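Local coordinates for TT1561 protein (Thermus thermophilus, PDB 1UF3) that is of unknown function but binds calcium ions and, as a member of the calcineurin-like metallophosphoesterase superfamily, probably acts as a phosphoesterase, at residues V97-T102 with L129-W134; I117-E122 with S169-H174; Y138-L143 with K151-H156. All coordinates share one frame; numbering follows the deposited sequence.

Contact 1 of 3, residues V97-T102 with L129-W134; sequences VHETFT and LRYPAW
H98 and Y131 reach toward each other from opposite directions and meet through one hydrogen bond. H98 NE2 donates to Y131 OH over 2.9 Å with an N-H...O angle of 148°, a bent bond whose acceptor is tilted from the imidazole plane. With CG opposite the backbone N (chi1 179°), the imidazole is carried out toward Y131. Histidine suits the place because its ring offers both a donor and an acceptor: NE2 serves the phenol oxygen while H98 ND1 receives the G114 N-H. Y131 OH is also hydrogen-bonded to E125 OE2, so the hydroxyl has a histidine and a carboxylate as partners.

The rings meet obliquely, their centroids 5.3 Å apart and their planes at 39°, in neither a stack nor a T. Their nearest carbons are H98 CE1 and Y131 CE1, at 3.4 Å.

E99 adds van der Waals contact. Its CG lies 3.5 Å above the centre of the H98 ring and covers one face, while the extended chain beyond carries OE2 to 4.0 Å from Y131 CE2. The same carboxylate forms a salt bridge with R139. E99 and E125 are ligands of a calcium site known for this protein but hold no calcium in this chain; the E99 side chain is about 4 Å from a calcium ion, beyond direct coordination.

Backbone shape sets up the pair: V97 to T100 form a type II turn, closed by T100 N to V97 O at 2.9 Å, in which H98 and E99 occupy the corners.

Around them, I77 of helix 77-90 touches both H98 and Y131. Strand 108-118 pairs antiparallel with 101-104 and parallel with 130-132, joining the two segments through the sheet, while T100 packs on A142 of the second subunit.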
loop_
_atom_site.group_PDB
_atom_site.type_symbol
_atom_site.label_atom_id
_atom_site.label_comp_id
_atom_site.label_asym_id
_atom_site.label_seq_id
_atom_site.Cartn_x
_atom_site.Cartn_y
_atom_site.Cartn_z
ATOM N N VAL A 97 26.757 -11.797 -3.748
ATOM C CA VAL A 97 26.671 -13.092 -3.081
ATOM C C VAL A 97 27.813 -14.037 -3.439
ATOM O O VAL A 97 27.808 -15.209 -3.061
ATOM C CB VAL A 97 25.281 -13.773 -3.334
ATOM C CG1 VAL A 97 24.166 -12.971 -2.607
ATOM C CG2 VAL A 97 24.968 -13.829 -4.830
ATOM N N HIS A 98 28.825 -13.506 -4.122
ATOM C CA HIS A 98 29.994 -14.303 -4.506
ATOM C C HIS A 98 30.689 -14.875 -3.254
ATOM O O HIS A 98 31.189 -14.139 -2.407
ATOM C CB HIS A 98 30.964 -13.430 -5.341
ATOM C CG HIS A 98 32.214 -14.141 -5.774
ATOM N ND1 HIS A 98 32.196 -15.293 -6.538
ATOM C CD2 HIS A 98 33.520 -13.887 -5.514
ATOM C CE1 HIS A 98 33.436 -15.719 -6.721
ATOM N NE2 HIS A 98 34.257 -14.884 -6.109
ATOM N N GLU A 99 30.689 -16.200 -3.147
ATOM C CA GLU A 99 31.275 -16.971 -2.038
ATOM C C GLU A 99 30.527 -16.751 -0.722
ATOM O O GLU A 99 30.962 -17.204 0.330
ATOM C CB GLU A 99 32.761 -16.641 -1.809
ATOM C CG GLU A 99 33.635 -16.550 -3.056
ATOM C CD GLU A 99 35.088 -16.220 -2.706
ATOM O OE1 GLU A 99 35.326 -15.551 -1.680
ATOM O OE2 GLU A 99 35.997 -16.625 -3.454
ATOM N N THR A 100 29.403 -16.056 -0.768
ATOM C CA THR A 100 28.672 -15.832 0.461
ATOM C C THR A 100 27.164 -16.037 0.255
ATOM O O THR A 100 26.753 -16.705 -0.709
ATOM C CB THR A 100 29.042 -14.418 1.053
ATOM O OG1 THR A 100 28.551 -14.311 2.389
ATOM C CG2 THR A 100 28.486 -13.306 0.205
ATOM N N PHE A 101 26.326 -15.476 1.130
ATOM C CA PHE A 101 24.888 -15.692 0.993
ATOM C C PHE A 101 24.041 -14.597 1.629
ATOM O O PHE A 101 24.548 -13.767 2.383
ATOM C CB PHE A 101 24.534 -17.016 1.670
ATOM C CG PHE A 101 24.590 -16.948 3.167
ATOM C CD1 PHE A 101 23.456 -16.583 3.903
ATOM C CD2 PHE A 101 25.793 -17.142 3.835
ATOM C CE1 PHE A 101 23.526 -16.405 5.269
ATOM C CE2 PHE A 101 25.882 -16.968 5.202
ATOM C CZ PHE A 101 24.739 -16.592 5.928
ATOM N N THR A 102 22.753 -14.594 1.299
ATOM C CA THR A 102 21.817 -13.672 1.930
ATOM C C THR A 102 20.435 -14.329 1.845
ATOM O O THR A 102 20.272 -15.291 1.093
ATOM C CB THR A 102 21.790 -12.282 1.251
ATOM O OG1 THR A 102 20.990 -11.398 2.042
ATOM C CG2 THR A 102 21.220 -12.354 -0.146
ATOM N N LEU A 129 39.140 -13.866 -13.040
ATOM C CA LEU A 129 38.579 -14.541 -11.867
ATOM C C LEU A 129 38.381 -15.965 -12.325
ATOM O O LEU A 129 37.548 -16.227 -13.180
ATOM C CB LEU A 129 37.228 -13.957 -11.442
ATOM C CG LEU A 129 37.173 -12.467 -11.083
ATOM C CD1 LEU A 129 35.838 -12.147 -10.382
ATOM C CD2 LEU A 129 38.343 -12.111 -10.187
ATOM N N ARG A 130 39.120 -16.898 -11.751
ATOM C CA ARG A 130 38.983 -18.282 -12.166
ATOM C C ARG A 130 39.156 -19.159 -10.953
ATOM O O ARG A 130 40.132 -19.015 -10.210
ATOM C CB ARG A 130 40.062 -18.635 -13.220
ATOM C CG ARG A 130 39.990 -20.063 -13.740
ATOM C CD ARG A 130 41.099 -20.404 -14.752
ATOM N NE ARG A 130 42.409 -20.539 -14.119
ATOM C CZ ARG A 130 43.376 -19.618 -14.153
ATOM N NH1 ARG A 130 43.202 -18.468 -14.802
ATOM N NH2 ARG A 130 44.522 -19.842 -13.517
ATOM N N TYR A 131 38.223 -20.074 -10.738
ATOM C CA TYR A 131 38.370 -20.956 -9.589
ATOM C C TYR A 131 38.160 -22.391 -9.977
ATOM O O TYR A 131 37.274 -22.702 -10.770
ATOM C CB TYR A 131 37.355 -20.626 -8.473
ATOM C CG TYR A 131 37.250 -19.156 -8.117
ATOM C CD1 TYR A 131 36.285 -18.341 -8.704
ATOM C CD2 TYR A 131 38.115 -18.584 -7.187
ATOM C CE1 TYR A 131 36.183 -16.989 -8.364
ATOM C CE2 TYR A 131 38.020 -17.231 -6.850
ATOM C CZ TYR A 131 37.062 -16.454 -7.437
ATOM O OH TYR A 131 36.996 -15.127 -7.120
ATOM N N PRO A 132 38.978 -23.287 -9.426
ATOM C CA PRO A 132 38.821 -24.707 -9.736
ATOM C C PRO A 132 37.570 -25.211 -8.999
ATOM O O PRO A 132 37.216 -24.689 -7.930
ATOM C CB PRO A 132 40.113 -25.319 -9.213
ATOM C CG PRO A 132 40.508 -24.388 -8.086
ATOM C CD PRO A 132 40.208 -23.035 -8.651
ATOM N N ALA A 133 36.906 -26.216 -9.560
ATOM C CA ALA A 133 35.689 -26.749 -8.958
ATOM C C ALA A 133 35.742 -26.948 -7.446
ATOM O O ALA A 133 34.796 -26.587 -6.760
ATOM C CB ALA A 133 35.292 -28.067 -9.632
ATOM N N TRP A 134 36.822 -27.526 -6.921
ATOM C CA TRP A 134 36.906 -27.749 -5.479
ATOM C C TRP A 134 36.723 -26.461 -4.669
ATOM O O TRP A 134 36.232 -26.511 -3.536
ATOM C CB TRP A 134 38.222 -28.421 -5.072
ATOM C CG TRP A 134 39.472 -27.562 -5.156
ATOM C CD1 TRP A 134 40.323 -27.446 -6.226
ATOM C CD2 TRP A 134 39.998 -26.699 -4.134
ATOM N NE1 TRP A 134 41.344 -26.563 -5.931
ATOM C CE2 TRP A 134 41.169 -26.091 -4.657
ATOM C CE3 TRP A 134 39.594 -26.375 -2.830
ATOM C CZ2 TRP A 134 41.937 -25.178 -3.920
ATOM C CZ3 TRP A 134 40.361 -25.460 -2.096
ATOM C CH2 TRP A 134 41.520 -24.875 -2.647
#

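Contact 2 of 3, residues I117-E122 with S169-H174; sequences IADEGE and SHEVAH
I117 meets V172 where the strand end faces the first turn of the helix: I117 CD1 lies 3.9 Å from V172 CG2, two branched apolar side chains that suit a buried seam. Nearer the surface D119 and E171 cross at about a right angle, their carboxylate planes 47° apart. D119 OD1 comes within 3.4 Å of E171 OE1, a pair of like charges whose repulsion would probably raise the proton affinity of one of them.

Two waters bridge the polar side of the contact. One donates to I117 O at 2.8 Å and to D119 OD1, and is hydrogen-bonded as well to S169 OG at 2.7 Å. The second donates to D119 O and, weakly, to E171 OE2.

Further back, S169 is the N-cap of the helix. With OG swung opposite its own backbone N (chi1 164°), it accepts from V172 N at 3.0 Å along a nearly straight bond. An alanine here is likely to leave V172 N without its cap and the first water without one of its three partners. T157 OG1 bonds to I117 N, and F155 packs against both I117 and V172.

Helix 170-179 follows strand 151-155 and precedes its parallel neighbour 183-186, a beta-alpha-beta crossover consistent with the four-layer alpha-beta-beta-alpha sandwich of calcineurin-like phosphoesterases.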
loop_
_atom_site.group_PDB
_atom_site.type_symbol
_atom_site.label_atom_id
_atom_site.label_comp_id
_atom_site.label_asym_id
_atom_site.label_seq_id
_atom_site.Cartn_x
_atom_site.Cartn_y
_atom_site.Cartn_z
ATOM N N ILE A 117 34.294 -21.063 -13.282
ATOM C CA ILE A 117 34.565 -22.230 -12.464
ATOM C C ILE A 117 35.188 -23.259 -13.421
ATOM O O ILE A 117 34.487 -23.873 -14.225
ATOM C CB ILE A 117 33.297 -22.842 -11.818
ATOM C CG1 ILE A 117 32.669 -21.862 -10.814
ATOM C CG2 ILE A 117 33.693 -24.105 -11.054
ATOM C CD1 ILE A 117 31.231 -22.248 -10.354
ATOM N N ALA A 118 36.507 -23.418 -13.342
ATOM C CA ALA A 118 37.247 -24.356 -14.184
ATOM C C ALA A 118 37.252 -25.727 -13.525
ATOM O O ALA A 118 37.127 -25.830 -12.296
ATOM C CB ALA A 118 38.679 -23.859 -14.375
ATOM N N ASP A 119 37.401 -26.783 -14.325
ATOM C CA ASP A 119 37.399 -28.126 -13.760
ATOM C C ASP A 119 38.535 -28.257 -12.759
ATOM O O ASP A 119 38.356 -28.791 -11.658
ATOM C CB ASP A 119 37.550 -29.199 -14.855
ATOM C CG ASP A 119 36.487 -29.083 -15.947
ATOM O OD1 ASP A 119 35.409 -28.503 -15.677
ATOM O OD2 ASP A 119 36.726 -29.574 -17.079
ATOM N N GLU A 120 39.696 -27.740 -13.144
ATOM C CA GLU A 120 40.883 -27.814 -12.310
ATOM C C GLU A 120 41.721 -26.560 -12.452
ATOM O O GLU A 120 41.239 -25.520 -12.877
ATOM C CB GLU A 120 41.737 -29.017 -12.728
ATOM C CG GLU A 120 41.464 -30.296 -11.977
ATOM C CD GLU A 120 42.332 -31.453 -12.471
ATOM O OE1 GLU A 120 42.087 -31.958 -13.598
ATOM O OE2 GLU A 120 43.265 -31.848 -11.728
ATOM N N GLY A 121 42.993 -26.685 -12.103
ATOM C CA GLY A 121 43.906 -25.571 -12.221
ATOM C C GLY A 121 44.132 -24.784 -10.947
ATOM O O GLY A 121 43.735 -25.184 -9.843
ATOM N N GLU A 122 44.790 -23.647 -11.117
ATOM C CA GLU A 122 45.098 -22.755 -10.011
ATOM C C GLU A 122 44.133 -21.589 -9.964
ATOM O O GLU A 122 43.719 -21.059 -10.999
ATOM C CB GLU A 122 46.522 -22.205 -10.139
ATOM C CG GLU A 122 47.568 -23.194 -9.734
ATOM C CD GLU A 122 47.440 -23.552 -8.283
ATOM O OE1 GLU A 122 47.596 -24.745 -7.945
ATOM O OE2 GLU A 122 47.187 -22.629 -7.481
ATOM N N SER A 169 29.844 -27.193 -17.921
ATOM C CA SER A 169 30.638 -27.848 -16.891
ATOM C C SER A 169 29.904 -28.975 -16.170
ATOM O O SER A 169 28.775 -28.799 -15.713
ATOM C CB SER A 169 31.113 -26.811 -15.864
ATOM O OG SER A 169 31.553 -27.441 -14.679
ATOM N N HIS A 170 30.552 -30.129 -16.075
ATOM C CA HIS A 170 29.980 -31.273 -15.365
ATOM C C HIS A 170 30.089 -31.026 -13.853
ATOM O O HIS A 170 29.257 -31.494 -13.062
ATOM C CB HIS A 170 30.732 -32.554 -15.747
ATOM C CG HIS A 170 30.465 -33.008 -17.150
ATOM N ND1 HIS A 170 29.408 -33.832 -17.478
ATOM C CD2 HIS A 170 31.077 -32.699 -18.316
ATOM C CE1 HIS A 170 29.379 -34.009 -18.787
ATOM N NE2 HIS A 170 30.380 -33.331 -19.321
ATOM N N GLU A 171 31.121 -30.300 -13.449
ATOM C CA GLU A 171 31.289 -30.010 -12.029
ATOM C C GLU A 171 30.163 -29.109 -11.529
ATOM O O GLU A 171 29.606 -29.326 -10.447
ATOM C CB GLU A 171 32.630 -29.320 -11.769
ATOM C CG GLU A 171 33.687 -30.226 -11.189
ATOM C CD GLU A 171 34.244 -31.155 -12.209
ATOM O OE1 GLU A 171 34.233 -30.767 -13.398
ATOM O OE2 GLU A 171 34.698 -32.254 -11.827
ATOM N N VAL A 172 29.837 -28.087 -12.308
ATOM C CA VAL A 172 28.772 -27.183 -11.912
ATOM C C VAL A 172 27.456 -27.959 -11.872
ATOM O O VAL A 172 26.642 -27.778 -10.965
ATOM C CB VAL A 172 28.677 -25.997 -12.872
ATOM C CG1 VAL A 172 27.420 -25.206 -12.600
ATOM C CG2 VAL A 172 29.909 -25.104 -12.695
ATOM N N ALA A 173 27.255 -28.833 -12.855
ATOM C CA ALA A 173 26.054 -29.648 -12.905
ATOM C C ALA A 173 26.009 -30.469 -11.622
ATOM O O ALA A 173 24.945 -30.630 -11.011
ATOM C CB ALA A 173 26.098 -30.572 -14.117
ATOM N N HIS A 174 27.182 -30.963 -11.224
ATOM C CA HIS A 174 27.335 -31.783 -10.029
ATOM C C HIS A 174 26.986 -31.016 -8.738
ATOM O O HIS A 174 26.386 -31.585 -7.820
ATOM C CB HIS A 174 28.763 -32.341 -9.976
ATOM C CG HIS A 174 29.001 -33.298 -8.849
ATOM N ND1 HIS A 174 29.753 -32.971 -7.739
ATOM C CD2 HIS A 174 28.566 -34.567 -8.649
ATOM C CE1 HIS A 174 29.769 -33.996 -6.903
ATOM N NE2 HIS A 174 29.056 -34.978 -7.431
HETATM O O HOH W 1 34.140 -26.619 -14.539
HETATM O O HOH W 2 37.356 -31.385 -11.759
#

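Contact 3 of 3, residues Y138-L143 with K151-H156; sequences YRLKAL and KIFLFH
L140 and L143, one turn apart on the helical segment, push their methyl ends toward F153 and F155, so two branched bumps meet two flat rings. The F153 ring receives both leucines. L143 comes from the opposite direction and places CD1 obliquely against the ring, 3.7 Å from F153 CE1. L140 lays CD2 over one face of the same ring, and its CD1 stands 4.3 Å from F153 CE2. The ring end thus fits the hollow between the two leucines. Its own rotation matters here: chi2 of -3° brings CA close to the ring plane, which turns a face, rather than the rim, to L140.

The second branch of L140 serves the other ring. CD1 lies in the plane of F155, at its edge, 4.0 Å from F155 CZ. One forked side chain therefore covers a face with one methyl and abuts an edge with the other, something an unbranched chain could not do.

Beyond F153, K151 brings its last methylene, CE, to 4.5 Å from L143 CB, a loose apolar contact. Its ammonium end has partners of its own: K151 NZ donates to a water at 2.9 Å that also lies 2.7 Å from L143 O and may donate to it, though it has other acceptors to serve, while H179 ND1 takes a hydrogen bond and W144 a cation-pi contact.

L175 and H179 of helix 170-179 also touch L140, and on strand 108-118 V113 touches L140 and A111 touches L143. Helix 133-140 lies between strand 108-118 and its parallel neighbour 151-155 in the chain, so the packing of L140 and L143 on F153 and F155 is the helix-on-sheet face of a beta-alpha-beta crossover, elaborated by the short strand 130-132.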
loop_
_atom_site.group_PDB
_atom_site.type_symbol
_atom_site.label_atom_id
_atom_site.label_comp_id
_atom_site.label_asym_id
_atom_site.label_seq_id
_atom_site.Cartn_x
_atom_site.Cartn_y
_atom_site.Cartn_z
ATOM N N TYR A 138 33.801 -25.907 -2.065
ATOM C CA TYR A 138 34.150 -25.526 -0.708
ATOM C C TYR A 138 33.322 -24.304 -0.272
ATOM O O TYR A 138 32.932 -24.209 0.886
ATOM C CB TYR A 138 35.654 -25.221 -0.597
ATOM C CG TYR A 138 36.132 -25.026 0.837
ATOM C CD1 TYR A 138 36.444 -26.121 1.640
ATOM C CD2 TYR A 138 36.234 -23.742 1.397
ATOM C CE1 TYR A 138 36.848 -25.958 2.962
ATOM C CE2 TYR A 138 36.638 -23.567 2.732
ATOM C CZ TYR A 138 36.942 -24.676 3.501
ATOM O OH TYR A 138 37.362 -24.528 4.807
ATOM N N ARG A 139 33.053 -23.373 -1.189
ATOM C CA ARG A 139 32.271 -22.192 -0.841
ATOM C C ARG A 139 30.839 -22.590 -0.517
ATOM O O ARG A 139 30.252 -22.108 0.442
ATOM C CB ARG A 139 32.187 -21.166 -1.990
ATOM C CG ARG A 139 33.492 -20.565 -2.495
ATOM C CD ARG A 139 34.393 -20.066 -1.385
ATOM N NE ARG A 139 35.598 -19.455 -1.938
ATOM C CZ ARG A 139 36.675 -19.115 -1.229
ATOM N NH1 ARG A 139 36.723 -19.320 0.084
ATOM N NH2 ARG A 139 37.713 -18.557 -1.836
ATOM N N LEU A 140 30.275 -23.466 -1.339
ATOM C CA LEU A 140 28.893 -23.877 -1.154
ATOM C C LEU A 140 28.603 -24.832 -0.009
ATOM O O LEU A 140 27.461 -24.918 0.438
ATOM C CB LEU A 140 28.355 -24.461 -2.452
ATOM C CG LEU A 140 28.449 -23.470 -3.623
ATOM C CD1 LEU A 140 28.074 -24.187 -4.914
ATOM C CD2 LEU A 140 27.541 -22.250 -3.377
ATOM N N LYS A 141 29.606 -25.531 0.493
ATOM C CA LYS A 141 29.328 -26.463 1.570
ATOM C C LYS A 141 28.914 -25.753 2.865
ATOM O O LYS A 141 28.299 -26.370 3.731
ATOM C CB LYS A 141 30.523 -27.384 1.849
ATOM C CG LYS A 141 31.667 -26.727 2.585
ATOM C CD LYS A 141 32.601 -27.767 3.151
ATOM C CE LYS A 141 33.764 -27.110 3.886
ATOM N NZ LYS A 141 34.620 -28.101 4.595
ATOM N N ALA A 142 29.254 -24.471 2.999
ATOM C CA ALA A 142 28.878 -23.710 4.202
ATOM C C ALA A 142 27.364 -23.663 4.360
ATOM O O ALA A 142 26.863 -23.542 5.451
ATOM C CB ALA A 142 29.407 -22.277 4.115
ATOM N N LEU A 143 26.641 -23.783 3.256
ATOM C CA LEU A 143 25.195 -23.702 3.284
ATOM C C LEU A 143 24.472 -24.864 3.962
ATOM O O LEU A 143 23.317 -24.708 4.386
ATOM C CB LEU A 143 24.673 -23.536 1.857
ATOM C CG LEU A 143 25.186 -22.325 1.072
ATOM C CD1 LEU A 143 24.616 -22.370 -0.348
ATOM C CD2 LEU A 143 24.759 -21.030 1.763
ATOM N N LYS A 151 16.929 -23.002 -2.024
ATOM C CA LYS A 151 18.118 -22.244 -2.465
ATOM C C LYS A 151 18.066 -21.651 -3.877
ATOM O O LYS A 151 17.453 -22.225 -4.790
ATOM C CB LYS A 151 19.367 -23.120 -2.359
ATOM C CG LYS A 151 19.680 -23.605 -0.950
ATOM C CD LYS A 151 20.767 -24.671 -0.963
ATOM C CE LYS A 151 20.889 -25.379 0.372
ATOM N NZ LYS A 151 21.786 -26.580 0.334
ATOM N N ILE A 152 18.689 -20.477 -4.037
ATOM C CA ILE A 152 18.787 -19.789 -5.333
ATOM C C ILE A 152 20.288 -19.555 -5.531
ATOM O O ILE A 152 20.932 -18.881 -4.716
ATOM C CB ILE A 152 18.054 -18.427 -5.337
ATOM C CG1 ILE A 152 16.541 -18.642 -5.175
ATOM C CG2 ILE A 152 18.354 -17.674 -6.656
ATOM C CD1 ILE A 152 15.683 -17.389 -5.317
ATOM N N PHE A 153 20.847 -20.156 -6.582
ATOM C CA PHE A 153 22.270 -20.051 -6.877
ATOM C C PHE A 153 22.537 -19.141 -8.060
ATOM O O PHE A 153 21.778 -19.121 -9.015
ATOM C CB PHE A 153 22.876 -21.431 -7.218
ATOM C CG PHE A 153 23.070 -22.359 -6.036
ATOM C CD1 PHE A 153 22.778 -21.960 -4.728
ATOM C CD2 PHE A 153 23.574 -23.628 -6.238
ATOM C CE1 PHE A 153 22.993 -22.815 -3.662
ATOM C CE2 PHE A 153 23.793 -24.496 -5.167
ATOM C CZ PHE A 153 23.504 -24.091 -3.883
ATOM N N LEU A 154 23.635 -18.400 -7.992
ATOM C CA LEU A 154 24.043 -17.521 -9.093
ATOM C C LEU A 154 25.442 -17.948 -9.517
ATOM O O LEU A 154 26.357 -17.978 -8.713
ATOM C CB LEU A 154 24.069 -16.047 -8.665
ATOM C CG LEU A 154 22.781 -15.258 -8.901
ATOM C CD1 LEU A 154 21.719 -15.713 -7.895
ATOM C CD2 LEU A 154 23.055 -13.758 -8.771
ATOM N N PHE A 155 25.607 -18.319 -10.775
ATOM C CA PHE A 155 26.930 -18.721 -11.264
ATOM C C PHE A 155 27.149 -18.039 -12.602
ATOM O O PHE A 155 26.195 -17.679 -13.309
ATOM C CB PHE A 155 27.032 -20.217 -11.591
ATOM C CG PHE A 155 26.836 -21.130 -10.444
ATOM C CD1 PHE A 155 25.825 -22.101 -10.497
ATOM C CD2 PHE A 155 27.723 -21.129 -9.380
ATOM C CE1 PHE A 155 25.720 -23.057 -9.515
ATOM C CE2 PHE A 155 27.626 -22.073 -8.394
ATOM C CZ PHE A 155 26.617 -23.055 -8.460
ATOM N N HIS A 156 28.409 -17.882 -12.967
ATOM C CA HIS A 156 28.653 -17.328 -14.272
ATOM C C HIS A 156 28.707 -18.537 -15.231
ATOM O O HIS A 156 28.075 -18.541 -16.284
ATOM C CB HIS A 156 29.963 -16.575 -14.326
ATOM C CG HIS A 156 30.267 -16.060 -15.695
ATOM N ND1 HIS A 156 30.901 -16.827 -16.651
ATOM C CD2 HIS A 156 29.902 -14.911 -16.310
ATOM C CE1 HIS A 156 30.911 -16.167 -17.798
ATOM N NE2 HIS A 156 30.309 -15.003 -17.617
HETATM O O HOH W 3 21.676 -26.569 3.201
#

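How the contacts relate
Contacts 1 and 3 lie closest, their centres about 7 Å apart; contact 2 stands about 12 Å from contact 1 and 13 Å from contact 3. A salt bridge, E99 OE2 to R139 NH2 at 3.0 Å, ties contact 1 to contact 3. Contact 1 reaches contact 2 through the sheet, by a probable hydrogen bond between Y131 O and A118 N at 2.8 Å, and contacts 2 and 3 share an apolar seam, with I117 CD1 3.8 Å from F155 CD2. Only contact 1 contains a calcium-site residue, E99. The L140 side chain of contact 3 is about 8 Å from that of E99, and the I117 side chain of contact 2 is about 13 Å from a bound calcium ion.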